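PDB 3MCZ: O-methyltransferase from Burkholderia thailandensis, which probably transfers a methyl group from S-adenosylmethionine to an oxygen of a substrate not yet identified, probably as a dimer. Local coordinates for residues 31-34 against 35-38; 98-101 against 102-106; 291-294 against 295-298; 56-59 against 60-63. All coordinates share one frame; numbering follows the deposited sequence.

All four contacts are local, closing turns or helix ends within a few residues. Contacts 1, 2 and 4 share the dimerisation region; contact 3 lies in the methyltransferase domain, in the loop after strand 281-288. Contacts 2 and 4 are the closest in space, their centres about 18 Å apart, whereas contacts 3 and 4 stand about 49 Å apart between centres. Contact 1 lies about 23 Å from contact 2 and about 25 Å from contact 3, again centre to centre. Contacts 1, 2 and 3 each meet the second subunit, so that pieces of both domains face the partner chain, whereas contact 4 is touched by no other chain of the assembly.

Contact 1: residues 31-34 against 35-38; sequences LSDQ and YRQS
R36 N donates a backbone hydrogen bond to D33 O (3.2 Å) at the junction of helices 25-33 and 35-46, and a weak one from Q37 N to Q34 O follows it. The same two residues, D33 and R36, meet again through their side chains. R36 grips the carboxylate side-on, NE reaching D33 OD1 and NH1 reaching D33 OD2, each at 2.9 Å. Both oxygens lie close to the guanidinium plane, yet the two flat groups are turned 36° apart, and NE meets OD1 on its syn side but well out of the carboxylate plane. Although CB of D33 points away from residues 35-38, a chi1 of -178° brings the carboxylate round to the arginine. R36 NH1 also forms a salt bridge to D302 of the second subunit, so one guanidinium joins an intrachain and an intersubunit acid.

The Y35 ring stands with its edge to S32 O, CD1 lying 3.3 Å from that oxygen, while R36 CG packs over one face. A water accepts from Q37 NE2, which also bonds to D302 of the second subunit, and donates to D33 O (2.7 Å). This helix junction, tied by an i to i+3 salt bridge, forms part of the dimer interface of the O-methyltransferase dimerisation domain.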
loop_
_atom_site.group_PDB
_atom_site.type_symbol
_atom_site.label_atom_id
_atom_site.label_comp_id
_atom_site.label_asym_id
_atom_site.label_seq_id
_atom_site.Cartn_x
_atom_site.Cartn_y
_atom_site.Cartn_z
ATOM N N LEU A 31 2.038 -8.240 -0.217
ATOM C CA LEU A 31 2.448 -7.075 -0.997
ATOM C C LEU A 31 1.310 -6.517 -1.851
ATOM O O LEU A 31 1.123 -5.318 -1.902
ATOM C CB LEU A 31 3.653 -7.386 -1.832
ATOM C CG LEU A 31 4.257 -6.162 -2.550
ATOM C CD1 LEU A 31 5.566 -5.760 -1.883
ATOM C CD2 LEU A 31 4.517 -6.516 -3.973
ATOM N N SER A 32 0.557 -7.396 -2.504
ATOM C CA SER A 32 -0.577 -7.008 -3.321
ATOM C C SER A 32 -1.702 -6.375 -2.501
ATOM O O SER A 32 -2.494 -5.589 -3.027
ATOM C CB SER A 32 -1.094 -8.255 -4.074
ATOM O OG SER A 32 -2.162 -7.945 -4.931
ATOM N N ASP A 33 -1.733 -6.684 -1.213
ATOM C CA ASP A 33 -2.809 -6.266 -0.287
ATOM C C ASP A 33 -2.440 -5.047 0.556
ATOM O O ASP A 33 -3.308 -4.429 1.196
ATOM C CB ASP A 33 -3.107 -7.444 0.674
ATOM C CG ASP A 33 -4.234 -7.153 1.645
ATOM O OD1 ASP A 33 -5.338 -6.922 1.169
ATOM O OD2 ASP A 33 -4.026 -7.137 2.892
ATOM N N GLN A 34 -1.144 -4.714 0.591
ATOM C CA GLN A 34 -0.643 -3.788 1.595
ATOM C C GLN A 34 -1.087 -2.349 1.408
ATOM O O GLN A 34 -0.987 -1.543 2.348
ATOM C CB GLN A 34 0.863 -3.911 1.718
ATOM C CG GLN A 34 1.662 -3.309 0.549
ATOM C CD GLN A 34 3.126 -3.538 0.723
ATOM O OE1 GLN A 34 3.515 -4.533 1.325
ATOM N NE2 GLN A 34 3.961 -2.620 0.212
ATOM N N TYR A 35 -1.609 -2.016 0.225
ATOM C CA TYR A 35 -2.101 -0.678 -0.022
ATOM C C TYR A 35 -3.204 -0.293 0.977
ATOM O O TYR A 35 -3.379 0.881 1.277
ATOM C CB TYR A 35 -2.631 -0.544 -1.450
ATOM C CG TYR A 35 -3.865 -1.327 -1.728
ATOM C CD1 TYR A 35 -3.798 -2.649 -2.188
ATOM C CD2 TYR A 35 -5.130 -0.753 -1.560
ATOM C CE1 TYR A 35 -4.956 -3.378 -2.445
ATOM C CE2 TYR A 35 -6.283 -1.473 -1.799
ATOM C CZ TYR A 35 -6.192 -2.798 -2.228
ATOM O OH TYR A 35 -7.365 -3.514 -2.509
ATOM N N ARG A 36 -3.964 -1.261 1.466
ATOM C CA ARG A 36 -5.091 -0.909 2.349
ATOM C C ARG A 36 -4.646 -0.140 3.568
ATOM O O ARG A 36 -5.323 0.783 3.987
ATOM C CB ARG A 36 -5.899 -2.147 2.806
ATOM C CG ARG A 36 -6.545 -2.940 1.707
ATOM C CD ARG A 36 -7.413 -4.162 2.218
ATOM N NE ARG A 36 -6.614 -5.100 2.984
ATOM C CZ ARG A 36 -6.564 -5.142 4.316
ATOM N NH1 ARG A 36 -5.762 -6.014 4.909
ATOM N NH2 ARG A 36 -7.278 -4.306 5.057
ATOM N N GLN A 37 -3.543 -0.547 4.186
ATOM C CA GLN A 37 -3.066 0.143 5.374
ATOM C C GLN A 37 -2.726 1.610 5.071
ATOM O O GLN A 37 -3.000 2.500 5.889
ATOM C CB GLN A 37 -1.844 -0.569 5.969
ATOM C CG GLN A 37 -2.048 -2.043 6.231
ATOM C CD GLN A 37 -3.299 -2.317 7.052
ATOM O OE1 GLN A 37 -3.442 -1.802 8.158
ATOM N NE2 GLN A 37 -4.221 -3.105 6.501
ATOM N N SER A 38 -2.138 1.880 3.903
ATOM C CA SER A 38 -1.889 3.277 3.480
ATOM C C SER A 38 -3.158 4.071 3.511
ATOM O O SER A 38 -3.203 5.169 4.099
ATOM C CB SER A 38 -1.282 3.347 2.067
ATOM O OG SER A 38 -0.087 2.597 2.022
HETATM O O HOH W 1 -3.273 -4.150 3.887
HETATM O O HOH W 2 -6.783 -6.041 -0.655
#

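Contact 2: residues 98-101 against 102-106; sequences LTER and YLTTT
R101 and Y102 are neighbours whose side chains run side by side in the same direction, the arginine laid over one face of the phenol ring. R101 CG sits almost on the ring normal, 3.6 Å from the centroid of Y102, a CH-pi contact. The arginine gets there by an extended chain with CG anti to the backbone N (chi1 178°), which carries CD onward over Y102 CZ (3.5 Å) and brings the guanidinium to the hydroxyl. The guanidinium and ring planes are only 14° apart, and Y102 OH lies over the guanidinium face, toward its rim, at an angle too poor for a hydrogen bond. L98 crosses Y102 at about a right angle, its CD1 touching Y102 CD2 at 3.6 Å.

On the backbone, Y102 N bonds to L98 O and L103 N to T99 O (2.9 Å), two successive i to i+4 bonds of helix 97-103. T104 OG1 donates to E100 O, at an unusually short 2.5 Å that is probably imprecise. R101 NE makes a salt bridge with D109, and E100 OE1 is bonded by N95. The chemistry thus divides the work: the arginine's methylenes cover the aromatic face while its charge is paired with an acid, and a threonine hydroxyl probably serves a backbone carbonyl.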
loop_
_atom_site.group_PDB
_atom_site.type_symbol
_atom_site.label_atom_id
_atom_site.label_comp_id
_atom_site.label_asym_id
_atom_site.label_seq_id
_atom_site.Cartn_x
_atom_site.Cartn_y
_atom_site.Cartn_z
ATOM N N LEU A 98 3.241 8.249 19.637
ATOM C CA LEU A 98 3.568 8.432 18.214
ATOM C C LEU A 98 2.538 9.326 17.501
ATOM O O LEU A 98 2.878 10.284 16.811
ATOM C CB LEU A 98 3.586 7.055 17.532
ATOM C CG LEU A 98 4.007 6.991 16.065
ATOM C CD1 LEU A 98 5.488 7.311 15.945
ATOM C CD2 LEU A 98 3.667 5.623 15.491
ATOM N N THR A 99 1.269 9.000 17.669
ATOM C CA THR A 99 0.205 9.779 17.060
ATOM C C THR A 99 0.217 11.219 17.553
ATOM O O THR A 99 0.114 12.150 16.778
ATOM C CB THR A 99 -1.151 9.138 17.369
ATOM O OG1 THR A 99 -1.127 7.807 16.850
ATOM C CG2 THR A 99 -2.315 9.952 16.753
ATOM N N GLU A 100 0.374 11.411 18.857
ATOM C CA GLU A 100 0.322 12.756 19.386
ATOM C C GLU A 100 1.456 13.599 18.768
ATOM O O GLU A 100 1.239 14.740 18.348
ATOM C CB GLU A 100 0.397 12.725 20.915
ATOM C CG GLU A 100 0.079 14.079 21.549
ATOM C CD GLU A 100 -1.398 14.458 21.514
ATOM O OE1 GLU A 100 -2.273 13.596 21.243
ATOM O OE2 GLU A 100 -1.679 15.651 21.791
ATOM N N ARG A 101 2.645 13.014 18.671
ATOM C CA ARG A 101 3.785 13.748 18.192
ATOM C C ARG A 101 3.732 14.050 16.692
ATOM O O ARG A 101 4.105 15.126 16.270
ATOM C CB ARG A 101 5.078 12.997 18.521
ATOM C CG ARG A 101 6.325 13.685 17.990
ATOM C CD ARG A 101 7.566 13.129 18.623
ATOM N NE ARG A 101 8.712 13.964 18.310
ATOM C CZ ARG A 101 9.975 13.661 18.596
ATOM N NH1 ARG A 101 10.290 12.532 19.225
ATOM N NH2 ARG A 101 10.925 14.507 18.255
ATOM N N TYR A 102 3.317 13.095 15.879
ATOM C CA TYR A 102 3.483 13.230 14.414
ATOM C C TYR A 102 2.201 13.398 13.633
ATOM O O TYR A 102 2.227 13.762 12.463
ATOM C CB TYR A 102 4.270 12.041 13.863
ATOM C CG TYR A 102 5.654 11.882 14.457
ATOM C CD1 TYR A 102 6.691 12.747 14.119
ATOM C CD2 TYR A 102 5.923 10.868 15.355
ATOM C CE1 TYR A 102 7.982 12.598 14.679
ATOM C CE2 TYR A 102 7.204 10.706 15.923
ATOM C CZ TYR A 102 8.222 11.560 15.570
ATOM O OH TYR A 102 9.466 11.383 16.142
ATOM N N LEU A 103 1.055 13.123 14.252
ATOM C CA LEU A 103 -0.203 13.074 13.499
ATOM C C LEU A 103 -1.269 14.045 14.015
ATOM O O LEU A 103 -2.428 13.980 13.596
ATOM C CB LEU A 103 -0.744 11.643 13.509
ATOM C CG LEU A 103 0.121 10.573 12.823
ATOM C CD1 LEU A 103 -0.549 9.175 12.990
ATOM C CD2 LEU A 103 0.379 10.950 11.353
ATOM N N THR A 104 -0.883 14.943 14.924
ATOM C CA THR A 104 -1.758 16.001 15.392
ATOM C C THR A 104 -1.360 17.320 14.715
ATOM O O THR A 104 -0.172 17.662 14.662
ATOM C CB THR A 104 -1.708 16.158 16.942
ATOM O OG1 THR A 104 -0.360 16.364 17.399
ATOM C CG2 THR A 104 -2.304 14.913 17.605
ATOM N N THR A 105 -2.350 18.058 14.209
ATOM C CA THR A 105 -2.080 19.245 13.389
ATOM C C THR A 105 -1.310 20.351 14.150
ATOM O O THR A 105 -0.598 21.152 13.550
ATOM C CB THR A 105 -3.391 19.866 12.855
ATOM O OG1 THR A 105 -4.163 20.314 13.962
ATOM C CG2 THR A 105 -4.207 18.870 12.072
ATOM N N THR A 106 -1.440 20.358 15.467
ATOM C CA THR A 106 -0.822 21.366 16.302
ATOM C C THR A 106 0.617 21.010 16.665
ATOM O O THR A 106 1.294 21.824 17.294
ATOM C CB THR A 106 -1.636 21.542 17.614
ATOM O OG1 THR A 106 -1.929 20.250 18.196
ATOM C CG2 THR A 106 -2.960 22.254 17.328
#

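Contact 3: residues 291-294 against 295-298; sequences NDDR and VTPA
D293 and T296 hold the tight part of this loop, a type I beta turn from N291 to R294 followed by residues 295-298. D293 OD1 accepts from two successive backbone amides, V295 N and T296 N, each at 3.0 Å. Both arrive from the same face of the carboxylate, V295 N from well above its plane and T296 N nearer to it on the syn side. The carboxylate is folded over these amides because CG lies between the backbone N and the carbonyl carbon (chi1 67°), and V295 CG2 rests against D293 CG at 3.6 Å. T296 OG1 lies near both oxygens, 2.7 Å from D293 OD1 and 2.8 Å from OD2. That hydroxyl also accepts from N291 ND2 (2.8 Å), which comes in tilted 33° from its own amide plane. N291 N also bonds to T296 O (2.9 Å), the carbonyl of the cis peptide bond that joins T296 to P297.

The other side is looser. D292 is exposed, and the extended chain of R294 reaches back to D292 O through a weak NH1 bond. R294 and V295 also pack on H78 of the second subunit. The two amides converging on OD1 probably stabilise the negative charge of D293 and favour its ionised form.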
loop_
_atom_site.group_PDB
_atom_site.type_symbol
_atom_site.label_atom_id
_atom_site.label_comp_id
_atom_site.label_asym_id
_atom_site.label_seq_id
_atom_site.Cartn_x
_atom_site.Cartn_y
_atom_site.Cartn_z
ATOM N N ASN A 291 24.057 1.871 -7.522
ATOM C CA ASN A 291 25.178 1.250 -8.186
ATOM C C ASN A 291 24.943 1.172 -9.703
ATOM O O ASN A 291 23.803 1.344 -10.184
ATOM C CB ASN A 291 25.430 -0.141 -7.595
ATOM C CG ASN A 291 25.804 -0.084 -6.131
ATOM O OD1 ASN A 291 26.130 0.971 -5.620
ATOM N ND2 ASN A 291 25.745 -1.204 -5.460
ATOM N N ASP A 292 26.007 0.883 -10.455
ATOM C CA ASP A 292 25.893 0.695 -11.932
ATOM C C ASP A 292 24.926 -0.421 -12.381
ATOM O O ASP A 292 24.390 -0.376 -13.472
ATOM C CB ASP A 292 27.284 0.473 -12.543
ATOM C CG ASP A 292 28.051 1.788 -12.724
ATOM O OD1 ASP A 292 27.417 2.870 -12.970
ATOM O OD2 ASP A 292 29.289 1.735 -12.648
ATOM N N ASP A 293 24.645 -1.386 -11.528
ATOM C CA ASP A 293 23.709 -2.454 -11.879
ATOM C C ASP A 293 22.232 -2.017 -11.878
ATOM O O ASP A 293 21.378 -2.741 -12.352
ATOM C CB ASP A 293 23.930 -3.676 -10.985
ATOM C CG ASP A 293 23.569 -3.435 -9.511
ATOM O OD1 ASP A 293 22.991 -2.384 -9.129
ATOM O OD2 ASP A 293 23.846 -4.352 -8.713
ATOM N N ARG A 294 21.956 -0.822 -11.364
ATOM C CA ARG A 294 20.590 -0.241 -11.316
ATOM C C ARG A 294 19.590 -1.003 -10.419
ATOM O O ARG A 294 18.404 -0.694 -10.407
ATOM C CB ARG A 294 20.053 -0.054 -12.739
ATOM C CG ARG A 294 20.755 1.096 -13.401
ATOM C CD ARG A 294 20.323 1.192 -14.807
ATOM N NE ARG A 294 20.753 2.437 -15.436
ATOM C CZ ARG A 294 21.966 2.717 -15.874
ATOM N NH1 ARG A 294 23.043 1.879 -15.734
ATOM N NH2 ARG A 294 22.117 3.907 -16.436
ATOM N N VAL A 295 20.080 -1.969 -9.649
ATOM C CA VAL A 295 19.211 -2.740 -8.758
ATOM C C VAL A 295 19.680 -2.747 -7.319
ATOM O O VAL A 295 18.970 -3.279 -6.466
ATOM C CB VAL A 295 18.992 -4.181 -9.223
ATOM C CG1 VAL A 295 18.300 -4.223 -10.583
ATOM C CG2 VAL A 295 20.312 -4.966 -9.302
ATOM N N THR A 296 20.864 -2.196 -7.048
ATOM C CA THR A 296 21.409 -2.169 -5.727
ATOM C C THR A 296 21.823 -0.745 -5.394
ATOM O O THR A 296 22.386 -0.068 -6.254
ATOM C CB THR A 296 22.599 -3.126 -5.617
ATOM O OG1 THR A 296 23.623 -2.708 -6.485
ATOM C CG2 THR A 296 22.247 -4.463 -6.106
ATOM N N PRO A 297 21.503 -0.271 -4.175
ATOM C CA PRO A 297 20.576 -0.889 -3.195
ATOM C C PRO A 297 19.162 -0.987 -3.736
ATOM O O PRO A 297 18.779 -0.185 -4.576
ATOM C CB PRO A 297 20.599 0.073 -1.994
ATOM C CG PRO A 297 21.557 1.160 -2.339
ATOM C CD PRO A 297 22.100 0.983 -3.693
ATOM N N ALA A 298 18.388 -1.978 -3.267
ATOM C CA ALA A 298 17.097 -2.262 -3.873
ATOM C C ALA A 298 16.187 -1.037 -3.889
ATOM O O ALA A 298 15.412 -0.821 -4.842
ATOM C CB ALA A 298 16.396 -3.442 -3.144
#

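Contact 4: residues 56-59 against 60-63; sequences GRTP and AEVA
Two reciprocal bonds tie T58 to E61, the side chain of each residue accepting from the backbone N-H of the other. E61 OE1 accepts from T58 N at 2.9 Å in an almost straight bond, 169° at the hydrogen, and is met on its anti side, 26° out of the carboxylate plane. In return T58 OG1 accepts from E61 N (3.1 Å). The hydroxyl is placed for this by chi1 of 65°, which sets OG1 between the backbone N and the carbonyl carbon. The two side chains run obliquely past each other, so that E61 CG comes within 3.3 Å of T58 OG1.

The glutamate leaves the helix with CG anti to its carbonyl carbon and extends beyond CG, passing back along the incoming chain until OE1 lies 3.4 Å from R57 CA. The guanidinium of R57 turns elsewhere: its NE donates to L52 O.

The helical i to i+4 bonds begin at once, V62 N bonding to T58 O (3.0 Å) and A63 N to P59 O (2.8 Å). P59, whose nitrogen has no hydrogen to donate, occupies the first helical position and packs on A74 and L77 of helix 70-82. V62 CG2 meets R57 CB, and V62 also reaches L77, L49 and L52. Here T58 is the N-cap and E61 its partner, the classic capping box at the start of helix 59-66, in a dimerisation domain whose sequence family belongs to the helix-turn-helix clan.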
loop_
_atom_site.group_PDB
_atom_site.type_symbol
_atom_site.label_atom_id
_atom_site.label_comp_id
_atom_site.label_asym_id
_atom_site.label_seq_id
_atom_site.Cartn_x
_atom_site.Cartn_y
_atom_site.Cartn_z
ATOM N N GLY A 56 -9.456 11.444 25.386
ATOM C CA GLY A 56 -10.198 10.209 25.213
ATOM C C GLY A 56 -11.601 10.412 24.655
ATOM O O GLY A 56 -12.352 11.263 25.132
ATOM N N ARG A 57 -11.967 9.617 23.655
ATOM C CA ARG A 57 -13.308 9.661 23.103
ATOM C C ARG A 57 -13.885 8.262 22.926
ATOM O O ARG A 57 -13.168 7.336 22.486
ATOM C CB ARG A 57 -13.317 10.337 21.733
ATOM C CG ARG A 57 -12.591 11.643 21.657
ATOM C CD ARG A 57 -13.326 12.786 22.353
ATOM N NE ARG A 57 -12.630 14.032 22.045
ATOM C CZ ARG A 57 -13.029 15.255 22.389
ATOM N NH1 ARG A 57 -12.280 16.296 22.049
ATOM N NH2 ARG A 57 -14.148 15.452 23.079
ATOM N N THR A 58 -15.188 8.132 23.180
ATOM C CA THR A 58 -15.927 6.897 22.856
ATOM C C THR A 58 -16.296 6.892 21.376
ATOM O O THR A 58 -16.307 7.947 20.743
ATOM C CB THR A 58 -17.244 6.761 23.643
ATOM O OG1 THR A 58 -18.163 7.811 23.268
ATOM C CG2 THR A 58 -16.981 6.791 25.133
ATOM N N PRO A 59 -16.601 5.708 20.818
ATOM C CA PRO A 59 -17.103 5.687 19.432
ATOM C C PRO A 59 -18.361 6.533 19.224
ATOM O O PRO A 59 -18.480 7.177 18.182
ATOM C CB PRO A 59 -17.379 4.207 19.162
ATOM C CG PRO A 59 -16.502 3.468 20.117
ATOM C CD PRO A 59 -16.350 4.353 21.342
ATOM N N ALA A 60 -19.268 6.562 20.207
ATOM C CA ALA A 60 -20.424 7.474 20.156
ATOM C C ALA A 60 -20.020 8.932 19.976
ATOM O O ALA A 60 -20.641 9.643 19.184
ATOM C CB ALA A 60 -21.292 7.348 21.389
ATOM N N GLU A 61 -19.006 9.376 20.723
ATOM C CA GLU A 61 -18.532 10.764 20.654
ATOM C C GLU A 61 -17.839 11.057 19.326
ATOM O O GLU A 61 -18.095 12.086 18.706
ATOM C CB GLU A 61 -17.599 11.073 21.821
ATOM C CG GLU A 61 -18.346 11.125 23.148
ATOM C CD GLU A 61 -17.435 11.111 24.375
ATOM O OE1 GLU A 61 -16.322 10.548 24.331
ATOM O OE2 GLU A 61 -17.864 11.667 25.407
ATOM N N VAL A 62 -16.963 10.154 18.881
ATOM C CA VAL A 62 -16.342 10.301 17.572
ATOM C C VAL A 62 -17.409 10.378 16.475
ATOM O O VAL A 62 -17.320 11.234 15.584
ATOM C CB VAL A 62 -15.355 9.126 17.279
ATOM C CG1 VAL A 62 -14.924 9.119 15.849
ATOM C CG2 VAL A 62 -14.149 9.219 18.207
ATOM N N ALA A 63 -18.403 9.496 16.547
ATOM C CA ALA A 63 -19.458 9.391 15.530
ATOM C C ALA A 63 -20.308 10.641 15.495
ATOM O O ALA A 63 -20.640 11.131 14.416
ATOM C CB ALA A 63 -20.341 8.155 15.771
#